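Local coordinates for protein farnesyl pyrophosphate synthetase (Staphylococcus aureus, PDB 5H9D) that probably extends allylic diphosphates with isopentenyl units to make heptaprenyl diphosphate, using magnesium ions, at residues 52-57 and 297-302; 212-217 and 275-280; 239-244 and 269-274. All coordinates share one frame; numbering follows the deposited sequence.

Interaction 1. Residues 52-57 and 297-302; sequences SQFGKD and ELPDGH
F54 and P299 mark the nearest approach of two interhelical loops, with their CA atoms 7.7 Å apart, at one end of the all-helical isoprenoid synthase fold. On one side S52 to G55 form a type I beta turn, whose G55 N to S52 O bond is weak at 3.4 Å. This turn follows helix 43-51. On the other side the chain leaves helix 276-296 at E297, runs extended through L298, P299 and D300, and reaches G301 at the N-cap position of helix 302-315. The two backbones exchange no hydrogen bonds, and the link is made chiefly by side chains. F54 does most of the work. Its CG stands anti to the carbonyl carbon (chi1 -52°), which carries the ring off the turn and toward the 297-302 loop. P299 meets this ring at its edge, close to the ring plane, and the ring atom CE1 of F54 also comes within 4.0 Å of P299 O. L298, the residue before P299, offers a methyl: CD2 approaches F54 CD1 at 4.4 Å, obliquely to the ring. L298 itself is buried against L194, I197 and L307, so the phenyl group extends an apolar patch that begins between helices 188-215 and 302-315. F54 also touches L194, P303 and K304. K304 ties down the second loop, with its NZ bonded to L298 O and paired with D300 OD1, while S184 OG binds S52 O of the beta turn. P299 is exposed, whereas L298 is buried against the helices. Altogether 142 Å² of surface is buried between the loops. The closest touch is made by the ring of P299, whose CG sits 3.9 Å from CD1 of F54.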
ATOM      1  N   SER A  52      20.111  -6.507  -7.569  1.00 66.88           N
ATOM      2  CA  SER A  52      20.220  -7.743  -8.312  1.00 67.79           C
ATOM      3  C   SER A  52      21.559  -7.984  -8.978  1.00 69.05           C
ATOM      4  O   SER A  52      21.804  -9.092  -9.416  1.00 71.83           O
ATOM      5  CB  SER A  52      19.114  -7.840  -9.357  1.00 66.22           C
ATOM      6  OG  SER A  52      19.394  -7.013 -10.463  1.00 66.61           O
ATOM      7  N   GLN A  53      22.426  -6.977  -9.054  1.00 70.64           N
ATOM      8  CA  GLN A  53      23.746  -7.142  -9.691  1.00 72.32           C
ATOM      9  C   GLN A  53      24.757  -8.040  -8.924  1.00 73.23           C
ATOM     10  O   GLN A  53      25.815  -8.386  -9.459  1.00 73.29           O
ATOM     11  CB  GLN A  53      24.401  -5.774  -9.931  1.00 71.85           C
ATOM     12  CG  GLN A  53      23.496  -4.737 -10.571  1.00 71.60           C
ATOM     13  CD  GLN A  53      23.016  -5.129 -11.943  1.00 70.88           C
ATOM     14  OE1 GLN A  53      23.813  -5.373 -12.851  1.00 73.75           O
ATOM     15  NE2 GLN A  53      21.711  -5.183 -12.111  1.00 69.82           N
ATOM     16  N   PHE A  54      24.441  -8.409  -7.684  1.00 73.15           N
ATOM     17  CA  PHE A  54      25.347  -9.256  -6.900  1.00 73.64           C
ATOM     18  C   PHE A  54      24.830 -10.704  -6.877  1.00 74.82           C
ATOM     19  O   PHE A  54      25.101 -11.489  -5.955  1.00 75.28           O
ATOM     20  CB  PHE A  54      25.479  -8.672  -5.483  1.00 70.76           C
ATOM     21  CG  PHE A  54      25.841  -7.214  -5.485  1.00 68.68           C
ATOM     22  CD1 PHE A  54      27.153  -6.812  -5.581  1.00 67.28           C
ATOM     23  CD2 PHE A  54      24.854  -6.240  -5.507  1.00 67.37           C
ATOM     24  CE1 PHE A  54      27.474  -5.461  -5.705  1.00 67.29           C
ATOM     25  CE2 PHE A  54      25.172  -4.896  -5.633  1.00 65.00           C
ATOM     26  CZ  PHE A  54      26.483  -4.508  -5.732  1.00 65.34           C
ATOM     27  N   GLY A  55      24.090 -11.048  -7.922  1.00 74.90           N
ATOM     28  CA  GLY A  55      23.534 -12.375  -8.016  1.00 75.58           C
ATOM     29  C   GLY A  55      24.243 -13.138  -9.101  1.00 76.41           C
ATOM     30  O   GLY A  55      25.468 -13.089  -9.214  1.00 77.09           O
ATOM     31  N   LYS A  56      23.490 -13.852  -9.917  1.00 76.66           N
ATOM     32  CA  LYS A  56      24.153 -14.584 -10.949  1.00 76.92           C
ATOM     33  C   LYS A  56      23.661 -14.257 -12.338  1.00 77.93           C
ATOM     34  O   LYS A  56      23.693 -15.107 -13.214  1.00 77.85           O
ATOM     35  CB  LYS A  56      24.064 -16.090 -10.666  1.00 76.91           C
ATOM     36  CG  LYS A  56      22.732 -16.751 -10.934  1.00 75.04           C
ATOM     37  CD  LYS A  56      22.906 -18.269 -10.970  1.00 72.35           C
ATOM     38  CE  LYS A  56      23.029 -18.892  -9.578  1.00 72.69           C
ATOM     39  NZ  LYS A  56      24.164 -18.407  -8.751  1.00 70.21           N
ATOM     40  N   ASP A  57      23.197 -13.029 -12.549  1.00 79.48           N
ATOM     41  CA  ASP A  57      22.754 -12.641 -13.886  1.00 81.61           C
ATOM     42  C   ASP A  57      23.751 -11.578 -14.365  1.00 82.34           C
ATOM     43  O   ASP A  57      23.977 -10.575 -13.678  1.00 82.12           O
ATOM     44  CB  ASP A  57      21.305 -12.087 -13.878  1.00 82.67           C
ATOM     45  CG  ASP A  57      20.245 -13.127 -13.415  1.00 83.35           C
ATOM     46  OD1 ASP A  57      20.422 -14.343 -13.627  1.00 84.42           O
ATOM     47  OD2 ASP A  57      19.202 -12.720 -12.852  1.00 85.44           O
ATOM     48  N   GLU A 297      31.501  -4.604   2.552  1.00 65.60           N
ATOM     49  CA  GLU A 297      31.690  -6.031   2.651  1.00 66.09           C
ATOM     50  C   GLU A 297      31.159  -6.794   1.426  1.00 66.43           C
ATOM     51  O   GLU A 297      31.084  -8.022   1.437  1.00 67.42           O
ATOM     52  CB  GLU A 297      31.037  -6.523   3.942  1.00 67.90           C
ATOM     53  CG  GLU A 297      31.775  -6.038   5.191  1.00 71.54           C
ATOM     54  CD  GLU A 297      30.998  -6.236   6.492  1.00 75.57           C
ATOM     55  OE1 GLU A 297      30.295  -7.273   6.646  1.00 76.07           O
ATOM     56  OE2 GLU A 297      31.112  -5.349   7.377  1.00 77.51           O
ATOM     57  N   LEU A 298      30.794  -6.074   0.368  1.00 66.19           N
ATOM     58  CA  LEU A 298      30.290  -6.705  -0.858  1.00 66.75           C
ATOM     59  C   LEU A 298      31.362  -6.670  -1.965  1.00 68.89           C
ATOM     60  O   LEU A 298      32.214  -5.785  -1.983  1.00 69.15           O
ATOM     61  CB  LEU A 298      29.034  -5.979  -1.372  1.00 64.71           C
ATOM     62  CG  LEU A 298      27.630  -6.224  -0.786  1.00 64.28           C
ATOM     63  CD1 LEU A 298      26.696  -5.102  -1.221  1.00 60.23           C
ATOM     64  CD2 LEU A 298      27.079  -7.585  -1.243  1.00 60.67           C
ATOM     65  N   PRO A 299      31.319  -7.629  -2.910  1.00 69.37           N
ATOM     66  CA  PRO A 299      32.281  -7.698  -4.019  1.00 69.96           C
ATOM     67  C   PRO A 299      32.453  -6.410  -4.844  1.00 71.27           C
ATOM     68  O   PRO A 299      31.474  -5.775  -5.262  1.00 70.44           O
ATOM     69  CB  PRO A 299      31.741  -8.852  -4.873  1.00 69.61           C
ATOM     70  CG  PRO A 299      30.293  -8.892  -4.530  1.00 69.93           C
ATOM     71  CD  PRO A 299      30.294  -8.676  -3.050  1.00 68.80           C
ATOM     72  N   ASP A 300      33.711  -6.051  -5.092  1.00 72.43           N
ATOM     73  CA  ASP A 300      34.058  -4.858  -5.867  1.00 72.89           C
ATOM     74  C   ASP A 300      33.636  -4.984  -7.312  1.00 71.99           C
ATOM     75  O   ASP A 300      33.713  -6.058  -7.905  1.00 69.64           O
ATOM     76  CB  ASP A 300      35.562  -4.618  -5.799  1.00 74.89           C
ATOM     77  CG  ASP A 300      36.044  -4.405  -4.382  1.00 78.48           C
ATOM     78  OD1 ASP A 300      35.923  -3.259  -3.884  1.00 80.66           O
ATOM     79  OD2 ASP A 300      36.521  -5.386  -3.758  1.00 79.20           O
ATOM     80  N   GLY A 301      33.206  -3.862  -7.876  1.00 72.93           N
ATOM     81  CA  GLY A 301      32.745  -3.840  -9.254  1.00 73.72           C
ATOM     82  C   GLY A 301      31.910  -2.592  -9.451  1.00 74.57           C
ATOM     83  O   GLY A 301      31.830  -1.778  -8.528  1.00 75.89           O
ATOM     84  N   HIS A 302      31.287  -2.423 -10.620  1.00 74.17           N
ATOM     85  CA  HIS A 302      30.497  -1.222 -10.854  1.00 72.76           C
ATOM     86  C   HIS A 302      29.261  -1.175  -9.964  1.00 73.02           C
ATOM     87  O   HIS A 302      28.930  -0.130  -9.396  1.00 72.44           O
ATOM     88  CB  HIS A 302      30.071  -1.076 -12.316  1.00 70.77           C
ATOM     89  CG  HIS A 302      29.675   0.330 -12.667  1.00 71.99           C
ATOM     90  ND1 HIS A 302      28.664   0.633 -13.556  1.00 72.36           N
ATOM     91  CD2 HIS A 302      30.169   1.519 -12.242  1.00 71.29           C
ATOM     92  CE1 HIS A 302      28.558   1.947 -13.664  1.00 72.15           C
ATOM     93  NE2 HIS A 302      29.460   2.508 -12.878  1.00 70.68           N
TER

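Interaction 2. Residues 212-217 and 275-280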
ATOM      1  N   LEU A 212      13.580  17.478   7.316  1.00 65.23           N
ATOM      2  CA  LEU A 212      13.270  18.444   6.269  1.00 66.35           C
ATOM      3  C   LEU A 212      11.876  19.044   6.346  1.00 68.80           C
ATOM      4  O   LEU A 212      11.479  19.834   5.501  1.00 69.73           O
ATOM      5  CB  LEU A 212      13.447  17.814   4.895  1.00 63.40           C
ATOM      6  CG  LEU A 212      14.829  17.408   4.374  1.00 59.75           C
ATOM      7  CD1 LEU A 212      14.663  16.850   2.956  1.00 55.99           C
ATOM      8  CD2 LEU A 212      15.765  18.581   4.394  1.00 57.29           C
ATOM      9  N   ASP A 213      11.114  18.671   7.352  1.00 72.09           N
ATOM     10  CA  ASP A 213       9.777  19.210   7.448  1.00 74.94           C
ATOM     11  C   ASP A 213       9.837  20.502   8.257  1.00 75.82           C
ATOM     12  O   ASP A 213       8.885  21.273   8.281  1.00 76.05           O
ATOM     13  CB  ASP A 213       8.842  18.183   8.101  1.00 76.61           C
ATOM     14  CG  ASP A 213       7.422  18.267   7.562  1.00 79.14           C
ATOM     15  OD1 ASP A 213       6.633  19.100   8.069  1.00 77.63           O
ATOM     16  OD2 ASP A 213       7.108  17.507   6.609  1.00 81.08           O
ATOM     17  N   PHE A 214      10.981  20.737   8.897  1.00 76.04           N
ATOM     18  CA  PHE A 214      11.186  21.929   9.713  1.00 75.78           C
ATOM     19  C   PHE A 214      12.244  22.851   9.097  1.00 75.92           C
ATOM     20  O   PHE A 214      12.173  24.072   9.210  1.00 75.26           O
ATOM     21  CB  PHE A 214      11.638  21.521  11.122  1.00 74.98           C
ATOM     22  CG  PHE A 214      10.557  20.880  11.951  1.00 76.50           C
ATOM     23  CD1 PHE A 214       9.536  21.649  12.511  1.00 76.80           C
ATOM     24  CD2 PHE A 214      10.569  19.511  12.203  1.00 76.09           C
ATOM     25  CE1 PHE A 214       8.551  21.065  13.311  1.00 75.30           C
ATOM     26  CE2 PHE A 214       9.590  18.928  12.999  1.00 76.22           C
ATOM     27  CZ  PHE A 214       8.580  19.713  13.553  1.00 75.48           C
ATOM     28  N   THR A 215      13.211  22.250   8.421  1.00 75.84           N
ATOM     29  CA  THR A 215      14.320  22.981   7.823  1.00 75.81           C
ATOM     30  C   THR A 215      14.193  23.418   6.345  1.00 77.31           C
ATOM     31  O   THR A 215      14.967  24.273   5.889  1.00 77.43           O
ATOM     32  CB  THR A 215      15.610  22.149   7.982  1.00 74.10           C
ATOM     33  OG1 THR A 215      15.456  20.881   7.317  1.00 72.31           O
ATOM     34  CG2 THR A 215      15.898  21.907   9.456  1.00 72.79           C
ATOM     35  N   SER A 216      13.229  22.847   5.616  1.00 77.73           N
ATOM     36  CA  SER A 216      13.026  23.137   4.191  1.00 78.50           C
ATOM     37  C   SER A 216      12.215  24.411   3.890  1.00 79.52           C
ATOM     38  O   SER A 216      12.325  25.412   4.594  1.00 78.65           O
ATOM     39  CB  SER A 216      12.357  21.924   3.535  1.00 79.57           C
ATOM     40  OG  SER A 216      12.540  21.883   2.126  1.00 81.65           O
ATOM     41  N   THR A 217      11.391  24.377   2.847  1.00 80.79           N
ATOM     42  CA  THR A 217      10.615  25.559   2.476  1.00 82.68           C
ATOM     43  C   THR A 217       9.181  25.267   2.040  1.00 84.90           C
ATOM     44  O   THR A 217       8.909  24.223   1.433  1.00 84.77           O
ATOM     45  CB  THR A 217      11.315  26.356   1.324  1.00 81.93           C
ATOM     46  OG1 THR A 217      11.356  25.562   0.127  1.00 79.86           O
ATOM     47  CG2 THR A 217      12.734  26.748   1.731  1.00 80.34           C
ATOM     48  N   ASP A 275      19.175  22.116  18.709  1.00 82.25           N
ATOM     49  CA  ASP A 275      20.263  21.184  18.434  1.00 81.96           C
ATOM     50  C   ASP A 275      19.626  19.863  17.990  1.00 79.54           C
ATOM     51  O   ASP A 275      20.261  19.016  17.351  1.00 78.90           O
ATOM     52  CB  ASP A 275      21.120  20.951  19.699  1.00 83.29           C
ATOM     53  CG  ASP A 275      21.954  22.177  20.085  1.00 86.55           C
ATOM     54  OD1 ASP A 275      22.552  22.820  19.187  1.00 88.43           O
ATOM     55  OD2 ASP A 275      22.027  22.497  21.292  1.00 87.13           O
ATOM     56  N   SER A 276      18.353  19.718  18.334  1.00 76.49           N
ATOM     57  CA  SER A 276      17.582  18.528  18.029  1.00 73.00           C
ATOM     58  C   SER A 276      17.445  18.250  16.548  1.00 70.35           C
ATOM     59  O   SER A 276      17.312  17.104  16.136  1.00 69.91           O
ATOM     60  CB  SER A 276      16.217  18.645  18.681  1.00 73.04           C
ATOM     61  OG  SER A 276      16.349  18.561  20.088  1.00 73.92           O
ATOM     62  N   ILE A 277      17.466  19.293  15.740  1.00 68.00           N
ATOM     63  CA  ILE A 277      17.377  19.094  14.313  1.00 67.02           C
ATOM     64  C   ILE A 277      18.669  18.423  13.904  1.00 67.91           C
ATOM     65  O   ILE A 277      18.713  17.662  12.942  1.00 68.14           O
ATOM     66  CB  ILE A 277      17.236  20.419  13.554  1.00 64.04           C
ATOM     67  CG1 ILE A 277      15.769  20.785  13.454  1.00 64.14           C
ATOM     68  CG2 ILE A 277      17.825  20.296  12.155  1.00 62.84           C
ATOM     69  CD1 ILE A 277      14.971  19.817  12.602  1.00 63.31           C
ATOM     70  N   ASP A 278      19.725  18.696  14.653  1.00 68.28           N
ATOM     71  CA  ASP A 278      21.013  18.114  14.328  1.00 70.12           C
ATOM     72  C   ASP A 278      21.219  16.748  14.960  1.00 69.51           C
ATOM     73  O   ASP A 278      21.871  15.879  14.376  1.00 69.96           O
ATOM     74  CB  ASP A 278      22.128  19.102  14.701  1.00 72.54           C
ATOM     75  CG  ASP A 278      22.153  20.324  13.770  1.00 75.48           C
ATOM     76  OD1 ASP A 278      22.649  20.178  12.621  1.00 75.83           O
ATOM     77  OD2 ASP A 278      21.653  21.409  14.176  1.00 75.11           O
ATOM     78  N   GLU A 279      20.653  16.545  16.143  1.00 68.57           N
ATOM     79  CA  GLU A 279      20.778  15.260  16.789  1.00 66.61           C
ATOM     80  C   GLU A 279      19.991  14.280  15.909  1.00 65.39           C
ATOM     81  O   GLU A 279      20.399  13.132  15.735  1.00 65.10           O
ATOM     82  CB  GLU A 279      20.208  15.332  18.203  1.00 68.85           C
ATOM     83  CG  GLU A 279      20.555  14.123  19.076  1.00 73.40           C
ATOM     84  CD  GLU A 279      19.826  14.128  20.427  1.00 75.83           C
ATOM     85  OE1 GLU A 279      19.792  13.069  21.108  1.00 77.12           O
ATOM     86  OE2 GLU A 279      19.293  15.191  20.808  1.00 78.35           O
ATOM     87  N   ALA A 280      18.879  14.750  15.327  1.00 62.83           N
ATOM     88  CA  ALA A 280      18.044  13.921  14.453  1.00 60.05           C
ATOM     89  C   ALA A 280      18.850  13.525  13.219  1.00 59.52           C
ATOM     90  O   ALA A 280      18.981  12.342  12.894  1.00 58.52           O
ATOM     91  CB  ALA A 280      16.810  14.673  14.050  1.00 56.79           C
TER
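I277 carries the whole of the 275-280 side of this contact, meeting T215 and F214 at the C-terminal end of helix 188-215. Along the second segment, D275 begins with a backbone turn, its O accepting the N of E279 at 2.8 Å. S276 is buried, touching L240 of helix 236-243, with its OG bonded to E241 OE2. I277 then points toward the other helix. Its CG2 and the CG2 of T215 meet end on, methyl to methyl, at 3.7 Å, and its CD1 adds a second touch 3.9 Å from that same T215 methyl. CD1 also rests on CB of F214 at 4.0 Å, while the phenyl ring leads away toward I238, I268 and I271. Further along, A280 packs on P237 and V211, the latter also touched by I277. T215 divides its two branches: with chi1 at 60°, OG1 is bonded back to V211 O within its own helix, and CG2 is turned to the isoleucine. Three methyls and a methylene thus make up the contact, so it depends on close fit and exclusion of water, with no directional bond to fix its register.

Interaction 3. Residues 239-244 and 269-274; sequences LLEMRK and QIIRKS
E241 lays the methylene part of its side chain over the end of I271: CB is 3.5 Å from I271 CD1, and CG follows at 4.1 Å. The glutamate and isoleucine side chains run antiparallel alongside each other, each passing the other on its way across. With CG anti to the backbone nitrogen (chi1 -167°) and a bend at chi2 of 52°, the glutamate carries its carboxylate beyond the isoleucine to S274. There S274 OG donates a weak hydrogen bond to E241 OE2 at 2.9 Å. The stronger partner of OE2 is S276 OG, and OE1 takes a hydrogen bond from N245 ND2, so each oxygen of this buried carboxylate has a partner. S274 OG meanwhile accepts the backbone N of S276, capping the start of the next helix. The carboxylate therefore lies near a helix N terminus, a setting that would probably favour its negative charge. The backbones come closest at E241 and I271, where CA atoms are 7.1 Å apart. F248 of helix 246-253 touches both E241 and I270, and I271 reaches on to I277, so the contact sits among helices 236-243, 246-253, 261-272 and 276-296.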
ATOM      1  N   LEU A 239      10.794  14.599  19.384  1.00 65.00           N
ATOM      2  CA  LEU A 239      10.934  13.700  20.532  1.00 64.48           C
ATOM      3  C   LEU A 239      12.214  14.054  21.276  1.00 64.88           C
ATOM      4  O   LEU A 239      12.284  13.942  22.501  1.00 63.58           O
ATOM      5  CB  LEU A 239      11.005  12.241  20.068  1.00 63.45           C
ATOM      6  CG  LEU A 239       9.665  11.697  19.575  1.00 64.75           C
ATOM      7  CD1 LEU A 239       9.834  10.517  18.617  1.00 64.53           C
ATOM      8  CD2 LEU A 239       8.859  11.291  20.785  1.00 63.50           C
ATOM      9  N   LEU A 240      13.218  14.480  20.511  1.00 64.33           N
ATOM     10  CA  LEU A 240      14.505  14.843  21.060  1.00 64.67           C
ATOM     11  C   LEU A 240      14.422  16.127  21.851  1.00 65.87           C
ATOM     12  O   LEU A 240      14.918  16.209  22.961  1.00 65.90           O
ATOM     13  CB  LEU A 240      15.545  14.973  19.945  1.00 62.54           C
ATOM     14  CG  LEU A 240      15.838  13.659  19.217  1.00 62.91           C
ATOM     15  CD1 LEU A 240      16.930  13.849  18.222  1.00 61.94           C
ATOM     16  CD2 LEU A 240      16.242  12.600  20.210  1.00 62.89           C
ATOM     17  N   GLU A 241      13.786  17.136  21.291  1.00 68.61           N
ATOM     18  CA  GLU A 241      13.679  18.382  22.014  1.00 71.23           C
ATOM     19  C   GLU A 241      12.831  18.199  23.265  1.00 72.46           C
ATOM     20  O   GLU A 241      12.973  18.953  24.210  1.00 73.77           O
ATOM     21  CB  GLU A 241      13.097  19.485  21.121  1.00 73.19           C
ATOM     22  CG  GLU A 241      13.238  20.904  21.701  1.00 74.64           C
ATOM     23  CD  GLU A 241      14.666  21.254  22.128  1.00 75.39           C
ATOM     24  OE1 GLU A 241      14.865  22.320  22.756  1.00 76.28           O
ATOM     25  OE2 GLU A 241      15.594  20.467  21.846  1.00 76.84           O
ATOM     26  N   MET A 242      11.963  17.194  23.297  1.00 73.92           N
ATOM     27  CA  MET A 242      11.137  16.993  24.490  1.00 74.75           C
ATOM     28  C   MET A 242      11.959  16.471  25.671  1.00 76.64           C
ATOM     29  O   MET A 242      11.946  17.083  26.747  1.00 78.82           O
ATOM     30  CB  MET A 242       9.969  16.034  24.223  1.00 72.80           C
ATOM     31  CG  MET A 242       8.809  16.648  23.455  1.00 74.15           C
ATOM     32  SD  MET A 242       7.301  15.597  23.449  1.00 78.49           S
ATOM     33  CE  MET A 242       7.345  14.897  21.876  1.00 72.49           C
ATOM     34  N   ARG A 243      12.680  15.362  25.480  1.00 75.84           N
ATOM     35  CA  ARG A 243      13.481  14.775  26.548  1.00 74.20           C
ATOM     36  C   ARG A 243      14.419  15.767  27.232  1.00 74.21           C
ATOM     37  O   ARG A 243      14.738  15.610  28.404  1.00 72.30           O
ATOM     38  CB  ARG A 243      14.298  13.595  26.021  1.00 74.49           C
ATOM     39  CG  ARG A 243      15.158  13.944  24.830  1.00 76.30           C
ATOM     40  CD  ARG A 243      16.352  13.017  24.646  1.00 78.20           C
ATOM     41  NE  ARG A 243      16.008  11.598  24.594  1.00 80.79           N
ATOM     42  CZ  ARG A 243      16.665  10.698  23.856  1.00 82.00           C
ATOM     43  NH1 ARG A 243      17.697  11.073  23.102  1.00 80.17           N
ATOM     44  NH2 ARG A 243      16.297   9.418  23.873  1.00 82.26           N
ATOM     45  N   LYS A 244      14.865  16.791  26.521  1.00 75.00           N
ATOM     46  CA  LYS A 244      15.773  17.740  27.154  1.00 77.85           C
ATOM     47  C   LYS A 244      15.195  19.129  27.417  1.00 79.16           C
ATOM     48  O   LYS A 244      15.930  20.030  27.835  1.00 79.20           O
ATOM     49  CB  LYS A 244      17.065  17.882  26.331  1.00 77.92           C
ATOM     50  CG  LYS A 244      16.944  18.624  25.010  1.00 77.78           C
ATOM     51  CD  LYS A 244      18.318  18.649  24.363  1.00 79.47           C
ATOM     52  CE  LYS A 244      18.294  19.005  22.882  1.00 78.70           C
ATOM     53  NZ  LYS A 244      19.602  18.582  22.268  1.00 78.28           N
ATOM     54  N   GLN A 269       8.831  26.682  15.381  1.00 87.06           N
ATOM     55  CA  GLN A 269       9.870  27.719  15.379  1.00 86.97           C
ATOM     56  C   GLN A 269      10.939  27.435  16.417  1.00 86.29           C
ATOM     57  O   GLN A 269      12.051  27.915  16.299  1.00 85.38           O
ATOM     58  CB  GLN A 269       9.268  29.098  15.668  1.00 87.35           C
ATOM     59  CG  GLN A 269       9.683  30.171  14.673  1.00 88.32           C
ATOM     60  CD  GLN A 269       9.185  29.871  13.263  1.00 89.31           C
ATOM     61  OE1 GLN A 269       7.973  29.815  13.015  1.00 88.55           O
ATOM     62  NE2 GLN A 269      10.119  29.667  12.334  1.00 88.59           N
ATOM     63  N   ILE A 270      10.586  26.666  17.443  1.00 86.81           N
ATOM     64  CA  ILE A 270      11.521  26.319  18.505  1.00 87.19           C
ATOM     65  C   ILE A 270      12.430  25.177  18.065  1.00 87.48           C
ATOM     66  O   ILE A 270      13.613  25.153  18.392  1.00 88.63           O
ATOM     67  CB  ILE A 270      10.782  25.902  19.807  1.00 86.85           C
ATOM     68  CG1 ILE A 270      10.027  27.097  20.397  1.00 87.28           C
ATOM     69  CG2 ILE A 270      11.777  25.368  20.820  1.00 86.32           C
ATOM     70  CD1 ILE A 270      10.919  28.281  20.794  1.00 88.50           C
ATOM     71  N   ILE A 271      11.874  24.231  17.318  1.00 87.29           N
ATOM     72  CA  ILE A 271      12.647  23.093  16.846  1.00 86.40           C
ATOM     73  C   ILE A 271      13.822  23.518  15.962  1.00 85.61           C
ATOM     74  O   ILE A 271      14.909  22.933  16.042  1.00 84.98           O
ATOM     75  CB  ILE A 271      11.738  22.076  16.070  1.00 85.73           C
ATOM     76  CG1 ILE A 271      11.045  21.118  17.048  1.00 84.75           C
ATOM     77  CG2 ILE A 271      12.567  21.268  15.091  1.00 86.14           C
ATOM     78  CD1 ILE A 271      12.002  20.198  17.842  1.00 83.72           C
ATOM     79  N   ARG A 272      13.610  24.543  15.143  1.00 84.79           N
ATOM     80  CA  ARG A 272      14.641  25.022  14.225  1.00 85.06           C
ATOM     81  C   ARG A 272      15.918  25.584  14.843  1.00 85.68           C
ATOM     82  O   ARG A 272      17.019  25.193  14.438  1.00 86.20           O
ATOM     83  CB  ARG A 272      14.040  26.045  13.265  1.00 84.32           C
ATOM     84  CG  ARG A 272      12.847  25.478  12.529  1.00 84.91           C
ATOM     85  CD  ARG A 272      12.119  26.527  11.725  1.00 85.90           C
ATOM     86  NE  ARG A 272      12.779  26.828  10.463  1.00 87.19           N
ATOM     87  CZ  ARG A 272      12.190  27.448   9.444  1.00 88.66           C
ATOM     88  NH1 ARG A 272      10.920  27.845   9.547  1.00 88.94           N
ATOM     89  NH2 ARG A 272      12.858  27.639   8.307  1.00 89.13           N
ATOM     90  N   LYS A 273      15.807  26.499  15.802  1.00 85.44           N
ATOM     91  CA  LYS A 273      17.021  27.043  16.406  1.00 86.18           C
ATOM     92  C   LYS A 273      17.556  26.054  17.435  1.00 86.64           C
ATOM     93  O   LYS A 273      18.377  26.400  18.299  1.00 87.14           O
ATOM     94  CB  LYS A 273      16.755  28.394  17.079  1.00 86.98           C
ATOM     95  CG  LYS A 273      18.046  29.128  17.529  1.00 89.18           C
ATOM     96  CD  LYS A 273      18.927  29.524  16.326  1.00 90.63           C
ATOM     97  CE  LYS A 273      20.166  30.335  16.718  1.00 90.65           C
ATOM     98  NZ  LYS A 273      21.200  29.548  17.448  1.00 90.80           N
ATOM     99  N   SER A 274      17.093  24.816  17.318  1.00 85.76           N
ATOM    100  CA  SER A 274      17.465  23.752  18.233  1.00 85.12           C
ATOM    101  C   SER A 274      18.624  22.868  17.759  1.00 83.64           C
ATOM    102  O   SER A 274      19.010  22.876  16.575  1.00 81.56           O
ATOM    103  CB  SER A 274      16.228  22.887  18.499  1.00 87.34           C
ATOM    104  OG  SER A 274      16.503  21.823  19.395  1.00 90.73           O
TER

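How the interactions relate
From the N terminus, the turn at 52-57 is met by the loop at 297-302, and interaction 1 thereby closes a loop of 239 intervening residues that encloses both other contacts. Inside it, interaction 2 joins the end of helix 188-215 to the start of helix 276-296, and interaction 3 in turn lies within that loop, bringing 239-244 to 269-274. The three closures are concentric and none cross. Interactions 2 and 3 adjoin, with centres about 9 Å apart; their second segments, 269-274 and 275-280, are consecutive, where helix 261-272 leads into helix 276-296. Interaction 1 is remote, its centre about 35 Å from that of interaction 2; helices 188-215 and 276-296 span the distance.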